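Local structure of N-acylethanolamine-hydrolyzing acid amidase beta-subunit (Caenorhabditis elegans, 6DY3) at residues N151-N163 with R174-R187. The protein probably hydrolyses bioactive fatty acid amides such as N-palmitoylethanolamine to ethanolamine and free fatty acid, as the beta subunit of an autocatalytically cleaved heterodimer. Numbering follows the deposited sequence.
Sequences NVDANQWFLVETN and RRITAIQKLKELGR
In this Ntn-hydrolase fold, a helix packs nearly antiparallel against strand 158-161, the outer strand beside 2-7 within this chain. Val160 and Phe158 meet Ala178, Ile179 and Leu182; Trp157, just before the strand, meets Arg187, just past the helix. The axes of strand 158-161 and helix 174-185 approach to 8.4 Å, with N-to-C directions 164° apart. Val160 splits its two methyls: CG1 rests on Ala178 CB and the Arg175 chain, while CG2 lies 3.6 Å from Leu182 CD1. The same Leu182 CD1 sits over a face of the Phe158 ring, 4.0 Å from its centroid. Trp157 is sandwiched. Phe158 CD2 covers one face of its indole and Arg187 the other, with Arg187 CA 3.5 Å from the centroid of the six-membered ring. The Arg187 chain, extended with chi1 -178° placing CG anti to N, runs along the indole. Its guanidinium face meets Val152 CB, and NH2 bonds to Asn8 O. An alanine replacing Trp157 would probably leave a gap between the Phe158 ring and the Arg187 aliphatic chain, which would lose its flat support. Toward the active site, Arg175 NE donates a hydrogen bond to Val160 O at 3.2 Å, from above the carbonyl plane. Arg174 also pairs with Asp20 and Asp172. Asn163, probably important for activity, donates through ND2 to Ala70 O. Its OD1 accepts from the backbone N of Cys1, the probable nucleophile, and from Arg174 NH2 at 3.3 Å, the latter tilted 29° from the amide carbonyl plane.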
ATOM      1  N   ASN B 151      10.040 -20.819   1.359  1.00 51.96           N
ATOM      2  CA  ASN B 151      10.695 -22.093   1.661  1.00 56.11           C
ATOM      3  C   ASN B 151      11.457 -22.515   0.399  1.00 56.56           C
ATOM      4  O   ASN B 151      11.034 -23.405  -0.344  1.00 58.05           O
ATOM      5  CB  ASN B 151       9.681 -23.148   2.098  1.00 58.54           C
ATOM      6  CG  ASN B 151      10.324 -24.309   2.824  1.00 63.59           C
ATOM      7  OD1 ASN B 151      11.530 -24.542   2.709  1.00 64.86           O
ATOM      8  ND2 ASN B 151       9.520 -25.054   3.570  1.00 65.79           N
ATOM      9  N   VAL B 152      12.602 -21.868   0.161  1.00 52.29           N
ATOM     10  CA  VAL B 152      13.338 -22.101  -1.080  1.00 54.20           C
ATOM     11  C   VAL B 152      13.820 -23.539  -1.170  1.00 64.41           C
ATOM     12  O   VAL B 152      13.884 -24.112  -2.266  1.00 65.63           O
ATOM     13  CB  VAL B 152      14.512 -21.108  -1.214  1.00 52.19           C
ATOM     14  CG1 VAL B 152      13.993 -19.684  -1.400  1.00 48.78           C
ATOM     15  CG2 VAL B 152      15.441 -21.199  -0.005  1.00 55.77           C
ATOM     16  N   ASP B 153      14.153 -24.155  -0.035  1.00 72.81           N
ATOM     17  CA  ASP B 153      14.615 -25.537  -0.063  1.00 76.73           C
ATOM     18  C   ASP B 153      13.493 -26.508  -0.403  1.00 74.51           C
ATOM     19  O   ASP B 153      13.771 -27.609  -0.891  1.00 78.40           O
ATOM     20  CB  ASP B 153      15.260 -25.903   1.273  1.00 77.66           C
ATOM     21  CG  ASP B 153      16.562 -25.146   1.520  1.00 79.16           C
ATOM     22  OD1 ASP B 153      17.178 -24.651   0.546  1.00 76.07           O
ATOM     23  OD2 ASP B 153      16.979 -25.055   2.692  1.00 82.88           O
ATOM     24  N   ALA B 154      12.240 -26.130  -0.153  1.00 65.86           N
ATOM     25  CA  ALA B 154      11.085 -26.901  -0.587  1.00 63.55           C
ATOM     26  C   ALA B 154      10.589 -26.476  -1.966  1.00 65.28           C
ATOM     27  O   ALA B 154       9.460 -26.814  -2.345  1.00 56.88           O
ATOM     28  CB  ALA B 154       9.957 -26.777   0.437  1.00 61.45           C
ATOM     29  N   ASN B 155      11.410 -25.742  -2.719  1.00 78.75           N
ATOM     30  CA  ASN B 155      11.043 -25.246  -4.044  1.00 84.90           C
ATOM     31  C   ASN B 155       9.873 -24.266  -3.978  1.00 78.45           C
ATOM     32  O   ASN B 155       9.085 -24.161  -4.921  1.00 80.93           O
ATOM     33  CB  ASN B 155      10.719 -26.400  -4.997  1.00 91.19           C
ATOM     34  CG  ASN B 155      10.831 -25.997  -6.456  1.00 93.35           C
ATOM     35  OD1 ASN B 155      11.725 -25.239  -6.834  1.00 93.48           O
ATOM     36  ND2 ASN B 155       9.916 -26.494  -7.282  1.00 94.36           N
ATOM     37  N   GLN B 156       9.759 -23.537  -2.869  1.00 65.73           N
ATOM     38  CA  GLN B 156       8.747 -22.498  -2.695  1.00 56.19           C
ATOM     39  C   GLN B 156       9.477 -21.156  -2.670  1.00 49.49           C
ATOM     40  O   GLN B 156       9.683 -20.552  -1.617  1.00 45.90           O
ATOM     41  CB  GLN B 156       7.940 -22.734  -1.426  1.00 57.52           C
ATOM     42  CG  GLN B 156       7.213 -24.074  -1.404  1.00 64.75           C
ATOM     43  CD  GLN B 156       6.448 -24.313  -0.109  1.00 69.45           C
ATOM     44  OE1 GLN B 156       6.707 -23.672   0.910  1.00 69.37           O
ATOM     45  NE2 GLN B 156       5.495 -25.236  -0.149  1.00 73.15           N
ATOM     46  N   TRP B 157       9.862 -20.688  -3.856  1.00 47.25           N
ATOM     47  CA  TRP B 157      10.717 -19.517  -3.989  1.00 44.07           C
ATOM     48  C   TRP B 157       9.950 -18.233  -4.270  1.00 41.18           C
ATOM     49  O   TRP B 157      10.576 -17.175  -4.368  1.00 36.21           O
ATOM     50  CB  TRP B 157      11.760 -19.738  -5.092  1.00 44.97           C
ATOM     51  CG  TRP B 157      11.190 -20.079  -6.444  1.00 42.78           C
ATOM     52  CD1 TRP B 157      10.771 -21.304  -6.872  1.00 41.03           C
ATOM     53  CD2 TRP B 157      10.994 -19.181  -7.547  1.00 40.95           C
ATOM     54  NE1 TRP B 157      10.324 -21.228  -8.168  1.00 41.54           N
ATOM     55  CE2 TRP B 157      10.449 -19.936  -8.608  1.00 41.15           C
ATOM     56  CE3 TRP B 157      11.225 -17.815  -7.739  1.00 38.41           C
ATOM     57  CZ2 TRP B 157      10.129 -19.369  -9.843  1.00 40.01           C
ATOM     58  CZ3 TRP B 157      10.906 -17.252  -8.968  1.00 37.59           C
ATOM     59  CH2 TRP B 157      10.364 -18.030 -10.003  1.00 37.63           C
ATOM     60  N   PHE B 158       8.623 -18.292  -4.414  1.00 44.47           N
ATOM     61  CA  PHE B 158       7.826 -17.089  -4.626  1.00 41.13           C
ATOM     62  C   PHE B 158       6.519 -17.164  -3.845  1.00 37.08           C
ATOM     63  O   PHE B 158       6.042 -18.240  -3.475  1.00 37.80           O
ATOM     64  CB  PHE B 158       7.533 -16.850  -6.123  1.00 40.80           C
ATOM     65  CG  PHE B 158       6.753 -17.952  -6.784  1.00 41.83           C
ATOM     66  CD1 PHE B 158       5.376 -18.002  -6.690  1.00 41.96           C
ATOM     67  CD2 PHE B 158       7.399 -18.922  -7.519  1.00 43.86           C
ATOM     68  CE1 PHE B 158       4.662 -19.013  -7.298  1.00 44.36           C
ATOM     69  CE2 PHE B 158       6.688 -19.936  -8.133  1.00 47.62           C
ATOM     70  CZ  PHE B 158       5.318 -19.979  -8.022  1.00 47.98           C
ATOM     71  N   LEU B 159       5.950 -15.986  -3.594  1.00 32.43           N
ATOM     72  CA  LEU B 159       4.655 -15.836  -2.944  1.00 31.93           C
ATOM     73  C   LEU B 159       3.833 -14.828  -3.733  1.00 33.93           C
ATOM     74  O   LEU B 159       4.351 -13.780  -4.134  1.00 32.19           O
ATOM     75  CB  LEU B 159       4.800 -15.362  -1.497  1.00 31.68           C
ATOM     76  CG  LEU B 159       5.429 -16.343  -0.512  1.00 33.55           C
ATOM     77  CD1 LEU B 159       5.863 -15.620   0.744  1.00 30.23           C
ATOM     78  CD2 LEU B 159       4.460 -17.452  -0.181  1.00 36.71           C
ATOM     79  N   VAL B 160       2.562 -15.153  -3.967  1.00 34.13           N
ATOM     80  CA  VAL B 160       1.649 -14.296  -4.717  1.00 32.23           C
ATOM     81  C   VAL B 160       0.344 -14.169  -3.945  1.00 32.04           C
ATOM     82  O   VAL B 160      -0.220 -15.174  -3.497  1.00 35.59           O
ATOM     83  CB  VAL B 160       1.377 -14.842  -6.132  1.00 34.66           C
ATOM     84  CG1 VAL B 160       0.434 -13.908  -6.893  1.00 35.21           C
ATOM     85  CG2 VAL B 160       2.677 -15.025  -6.887  1.00 33.27           C
ATOM     86  N   GLU B 161      -0.159 -12.945  -3.829  1.00 33.58           N
ATOM     87  CA  GLU B 161      -1.408 -12.716  -3.126  1.00 36.82           C
ATOM     88  C   GLU B 161      -2.144 -11.550  -3.776  1.00 34.81           C
ATOM     89  O   GLU B 161      -1.525 -10.611  -4.277  1.00 37.70           O
ATOM     90  CB  GLU B 161      -1.154 -12.449  -1.630  1.00 38.44           C
ATOM     91  CG  GLU B 161      -2.372 -12.659  -0.743  1.00 42.94           C
ATOM     92  CD  GLU B 161      -3.016 -14.027  -0.948  1.00 46.35           C
ATOM     93  OE1 GLU B 161      -2.426 -15.036  -0.497  1.00 47.05           O
ATOM     94  OE2 GLU B 161      -4.099 -14.096  -1.574  1.00 46.00           O
ATOM     95  N   THR B 162      -3.481 -11.621  -3.769  1.00 30.93           N
ATOM     96  CA  THR B 162      -4.303 -10.534  -4.290  1.00 28.35           C
ATOM     97  C   THR B 162      -5.241 -10.081  -3.178  1.00 28.43           C
ATOM     98  O   THR B 162      -4.770  -9.746  -2.096  1.00 32.77           O
ATOM     99  CB  THR B 162      -5.008 -10.948  -5.573  1.00 31.45           C
ATOM    100  OG1 THR B 162      -5.857 -12.076  -5.310  1.00 36.14           O
ATOM    101  CG2 THR B 162      -4.013 -11.316  -6.637  1.00 32.22           C
ATOM    102  N   ASN B 163      -6.557 -10.062  -3.420  1.00 30.65           N
ATOM    103  CA  ASN B 163      -7.526  -9.439  -2.533  1.00 30.14           C
ATOM    104  C   ASN B 163      -8.509 -10.407  -1.890  1.00 28.32           C
ATOM    105  O   ASN B 163      -9.281  -9.984  -1.024  1.00 33.29           O
ATOM    106  CB  ASN B 163      -8.333  -8.391  -3.313  1.00 34.91           C
ATOM    107  CG  ASN B 163      -7.481  -7.248  -3.791  1.00 35.12           C
ATOM    108  OD1 ASN B 163      -7.485  -6.920  -4.982  1.00 34.96           O
ATOM    109  ND2 ASN B 163      -6.745  -6.627  -2.873  1.00 33.76           N
ATOM    110  N   ARG B 174      -5.753 -12.888 -12.033  1.00 40.33           N
ATOM    111  CA  ARG B 174      -4.503 -12.188 -11.746  1.00 36.00           C
ATOM    112  C   ARG B 174      -3.531 -13.092 -11.002  1.00 35.75           C
ATOM    113  O   ARG B 174      -2.344 -13.164 -11.340  1.00 33.19           O
ATOM    114  CB  ARG B 174      -4.778 -10.927 -10.931  1.00 33.18           C
ATOM    115  CG  ARG B 174      -5.635  -9.897 -11.641  1.00 32.29           C
ATOM    116  CD  ARG B 174      -6.013  -8.763 -10.702  1.00 30.26           C
ATOM    117  NE  ARG B 174      -6.735  -9.255  -9.533  1.00 31.04           N
ATOM    118  CZ  ARG B 174      -7.106  -8.500  -8.504  1.00 27.64           C
ATOM    119  NH1 ARG B 174      -6.818  -7.208  -8.490  1.00 24.81           N
ATOM    120  NH2 ARG B 174      -7.760  -9.041  -7.484  1.00 27.72           N
ATOM    121  N   ARG B 175      -4.017 -13.778  -9.967  1.00 37.06           N
ATOM    122  CA  ARG B 175      -3.144 -14.638  -9.175  1.00 38.53           C
ATOM    123  C   ARG B 175      -2.705 -15.863  -9.964  1.00 37.24           C
ATOM    124  O   ARG B 175      -1.535 -16.255  -9.909  1.00 36.87           O
ATOM    125  CB  ARG B 175      -3.857 -15.051  -7.889  1.00 40.82           C
ATOM    126  CG  ARG B 175      -2.967 -15.757  -6.885  1.00 39.80           C
ATOM    127  CD  ARG B 175      -3.681 -15.990  -5.563  1.00 37.89           C
ATOM    128  NE  ARG B 175      -2.815 -16.675  -4.615  1.00 37.17           N
ATOM    129  CZ  ARG B 175      -2.676 -17.994  -4.555  1.00 43.13           C
ATOM    130  NH1 ARG B 175      -3.352 -18.781  -5.381  1.00 44.24           N
ATOM    131  NH2 ARG B 175      -1.859 -18.532  -3.664  1.00 49.76           N
ATOM    132  N   ILE B 176      -3.623 -16.475 -10.714  1.00 35.03           N
ATOM    133  CA  ILE B 176      -3.283 -17.663 -11.497  1.00 38.01           C
ATOM    134  C   ILE B 176      -2.221 -17.330 -12.537  1.00 35.40           C
ATOM    135  O   ILE B 176      -1.238 -18.062 -12.708  1.00 32.79           O
ATOM    136  CB  ILE B 176      -4.545 -18.253 -12.153  1.00 40.55           C
ATOM    137  CG1 ILE B 176      -5.547 -18.695 -11.081  1.00 42.58           C
ATOM    138  CG2 ILE B 176      -4.182 -19.423 -13.065  1.00 37.93           C
ATOM    139  CD1 ILE B 176      -6.931 -18.972 -11.616  1.00 43.16           C
ATOM    140  N   THR B 177      -2.412 -16.229 -13.264  1.00 37.26           N
ATOM    141  CA  THR B 177      -1.476 -15.866 -14.319  1.00 39.43           C
ATOM    142  C   THR B 177      -0.089 -15.590 -13.756  1.00 39.41           C
ATOM    143  O   THR B 177       0.918 -16.063 -14.296  1.00 46.07           O
ATOM    144  CB  THR B 177      -2.002 -14.650 -15.077  1.00 40.66           C
ATOM    145  OG1 THR B 177      -3.259 -14.978 -15.681  1.00 43.65           O
ATOM    146  CG2 THR B 177      -1.013 -14.202 -16.148  1.00 38.91           C
ATOM    147  N   ALA B 178      -0.014 -14.829 -12.663  1.00 33.43           N
ATOM    148  CA  ALA B 178       1.284 -14.499 -12.087  1.00 32.89           C
ATOM    149  C   ALA B 178       2.028 -15.753 -11.648  1.00 32.11           C
ATOM    150  O   ALA B 178       3.253 -15.837 -11.793  1.00 33.13           O
ATOM    151  CB  ALA B 178       1.109 -13.538 -10.909  1.00 35.04           C
ATOM    152  N   ILE B 179       1.308 -16.744 -11.117  1.00 36.25           N
ATOM    153  CA  ILE B 179       1.962 -17.977 -10.683  1.00 39.44           C
ATOM    154  C   ILE B 179       2.472 -18.757 -11.883  1.00 41.75           C
ATOM    155  O   ILE B 179       3.580 -19.305 -11.857  1.00 42.38           O
ATOM    156  CB  ILE B 179       0.996 -18.824  -9.833  1.00 39.23           C
ATOM    157  CG1 ILE B 179       0.627 -18.078  -8.546  1.00 35.21           C
ATOM    158  CG2 ILE B 179       1.611 -20.186  -9.518  1.00 41.48           C
ATOM    159  CD1 ILE B 179      -0.549 -18.684  -7.802  1.00 36.43           C
ATOM    160  N   GLN B 180       1.676 -18.826 -12.950  1.00 49.52           N
ATOM    161  CA  GLN B 180       2.133 -19.483 -14.168  1.00 54.76           C
ATOM    162  C   GLN B 180       3.368 -18.788 -14.720  1.00 50.97           C
ATOM    163  O   GLN B 180       4.339 -19.444 -15.116  1.00 51.35           O
ATOM    164  CB  GLN B 180       1.008 -19.510 -15.203  1.00 59.68           C
ATOM    165  CG  GLN B 180      -0.067 -20.548 -14.898  1.00 68.28           C
ATOM    166  CD  GLN B 180      -1.243 -20.498 -15.866  1.00 72.45           C
ATOM    167  OE1 GLN B 180      -1.245 -19.719 -16.823  1.00 72.19           O
ATOM    168  NE2 GLN B 180      -2.253 -21.333 -15.618  1.00 71.72           N
ATOM    169  N   LYS B 181       3.353 -17.455 -14.742  1.00 44.59           N
ATOM    170  CA  LYS B 181       4.456 -16.717 -15.339  1.00 42.01           C
ATOM    171  C   LYS B 181       5.735 -16.879 -14.524  1.00 43.55           C
ATOM    172  O   LYS B 181       6.824 -17.020 -15.094  1.00 47.31           O
ATOM    173  CB  LYS B 181       4.073 -15.243 -15.470  1.00 38.51           C
ATOM    174  CG  LYS B 181       4.821 -14.492 -16.562  1.00 42.93           C
ATOM    175  CD  LYS B 181       4.448 -14.992 -17.945  1.00 45.74           C
ATOM    176  CE  LYS B 181       5.229 -14.282 -19.035  1.00 46.74           C
ATOM    177  NZ  LYS B 181       4.742 -14.701 -20.378  1.00 49.19           N
ATOM    178  N   LEU B 182       5.627 -16.883 -13.195  1.00 41.01           N
ATOM    179  CA  LEU B 182       6.805 -17.108 -12.363  1.00 41.59           C
ATOM    180  C   LEU B 182       7.399 -18.488 -12.612  1.00 44.11           C
ATOM    181  O   LEU B 182       8.626 -18.652 -12.641  1.00 47.66           O
ATOM    182  CB  LEU B 182       6.444 -16.939 -10.887  1.00 40.68           C
ATOM    183  CG  LEU B 182       6.217 -15.500 -10.426  1.00 38.49           C
ATOM    184  CD1 LEU B 182       5.372 -15.485  -9.171  1.00 40.58           C
ATOM    185  CD2 LEU B 182       7.544 -14.794 -10.183  1.00 37.59           C
ATOM    186  N   LYS B 183       6.546 -19.494 -12.799  1.00 42.65           N
ATOM    187  CA  LYS B 183       7.043 -20.836 -13.078  1.00 44.92           C
ATOM    188  C   LYS B 183       7.710 -20.903 -14.444  1.00 50.19           C
ATOM    189  O   LYS B 183       8.727 -21.586 -14.607  1.00 48.87           O
ATOM    190  CB  LYS B 183       5.899 -21.842 -12.978  1.00 46.58           C
ATOM    191  CG  LYS B 183       5.403 -22.059 -11.558  1.00 49.14           C
ATOM    192  CD  LYS B 183       4.214 -23.009 -11.528  1.00 53.75           C
ATOM    193  CE  LYS B 183       3.748 -23.273 -10.103  1.00 55.86           C
ATOM    194  NZ  LYS B 183       2.561 -24.170 -10.069  1.00 57.77           N
ATOM    195  N   GLU B 184       7.158 -20.201 -15.439  1.00 59.67           N
ATOM    196  CA  GLU B 184       7.764 -20.186 -16.767  1.00 62.74           C
ATOM    197  C   GLU B 184       9.162 -19.584 -16.717  1.00 58.39           C
ATOM    198  O   GLU B 184      10.115 -20.146 -17.267  1.00 63.00           O
ATOM    199  CB  GLU B 184       6.890 -19.394 -17.741  1.00 68.33           C
ATOM    200  CG  GLU B 184       5.551 -20.030 -18.076  1.00 74.73           C
ATOM    201  CD  GLU B 184       4.729 -19.172 -19.029  1.00 77.52           C
ATOM    202  OE1 GLU B 184       5.306 -18.258 -19.665  1.00 74.01           O
ATOM    203  OE2 GLU B 184       3.505 -19.411 -19.143  1.00 79.92           O
ATOM    204  N   LEU B 185       9.299 -18.421 -16.073  1.00 50.40           N
ATOM    205  CA  LEU B 185      10.597 -17.762 -16.004  1.00 48.91           C
ATOM    206  C   LEU B 185      11.578 -18.561 -15.162  1.00 48.68           C
ATOM    207  O   LEU B 185      12.783 -18.554 -15.440  1.00 49.73           O
ATOM    208  CB  LEU B 185      10.438 -16.344 -15.453  1.00 44.06           C
ATOM    209  CG  LEU B 185       9.509 -15.446 -16.280  1.00 43.45           C
ATOM    210  CD1 LEU B 185       9.355 -14.077 -15.642  1.00 41.39           C
ATOM    211  CD2 LEU B 185      10.012 -15.307 -17.717  1.00 43.16           C
ATOM    212  N   GLY B 186      11.087 -19.259 -14.148  1.00 43.10           N
ATOM    213  CA  GLY B 186      11.923 -20.101 -13.323  1.00 45.22           C
ATOM    214  C   GLY B 186      12.700 -19.317 -12.279  1.00 44.71           C
ATOM    215  O   GLY B 186      12.964 -18.123 -12.412  1.00 42.12           O
ATOM    216  N   ARG B 187      13.105 -20.035 -11.231  1.00 46.62           N
ATOM    217  CA  ARG B 187      13.786 -19.388 -10.118  1.00 46.89           C
ATOM    218  C   ARG B 187      15.139 -18.834 -10.545  1.00 53.44           C
ATOM    219  O   ARG B 187      15.494 -17.705 -10.184  1.00 49.97           O
ATOM    220  CB  ARG B 187      13.965 -20.376  -8.964  1.00 45.10           C
ATOM    221  CG  ARG B 187      14.633 -19.745  -7.753  1.00 49.37           C
ATOM    222  CD  ARG B 187      14.928 -20.734  -6.650  1.00 50.03           C
ATOM    223  NE  ARG B 187      15.618 -20.073  -5.549  1.00 52.17           N
ATOM    224  CZ  ARG B 187      16.096 -20.693  -4.475  1.00 55.98           C
ATOM    225  NH1 ARG B 187      15.965 -22.010  -4.346  1.00 58.63           N
ATOM    226  NH2 ARG B 187      16.710 -19.993  -3.530  1.00 55.45           N
TER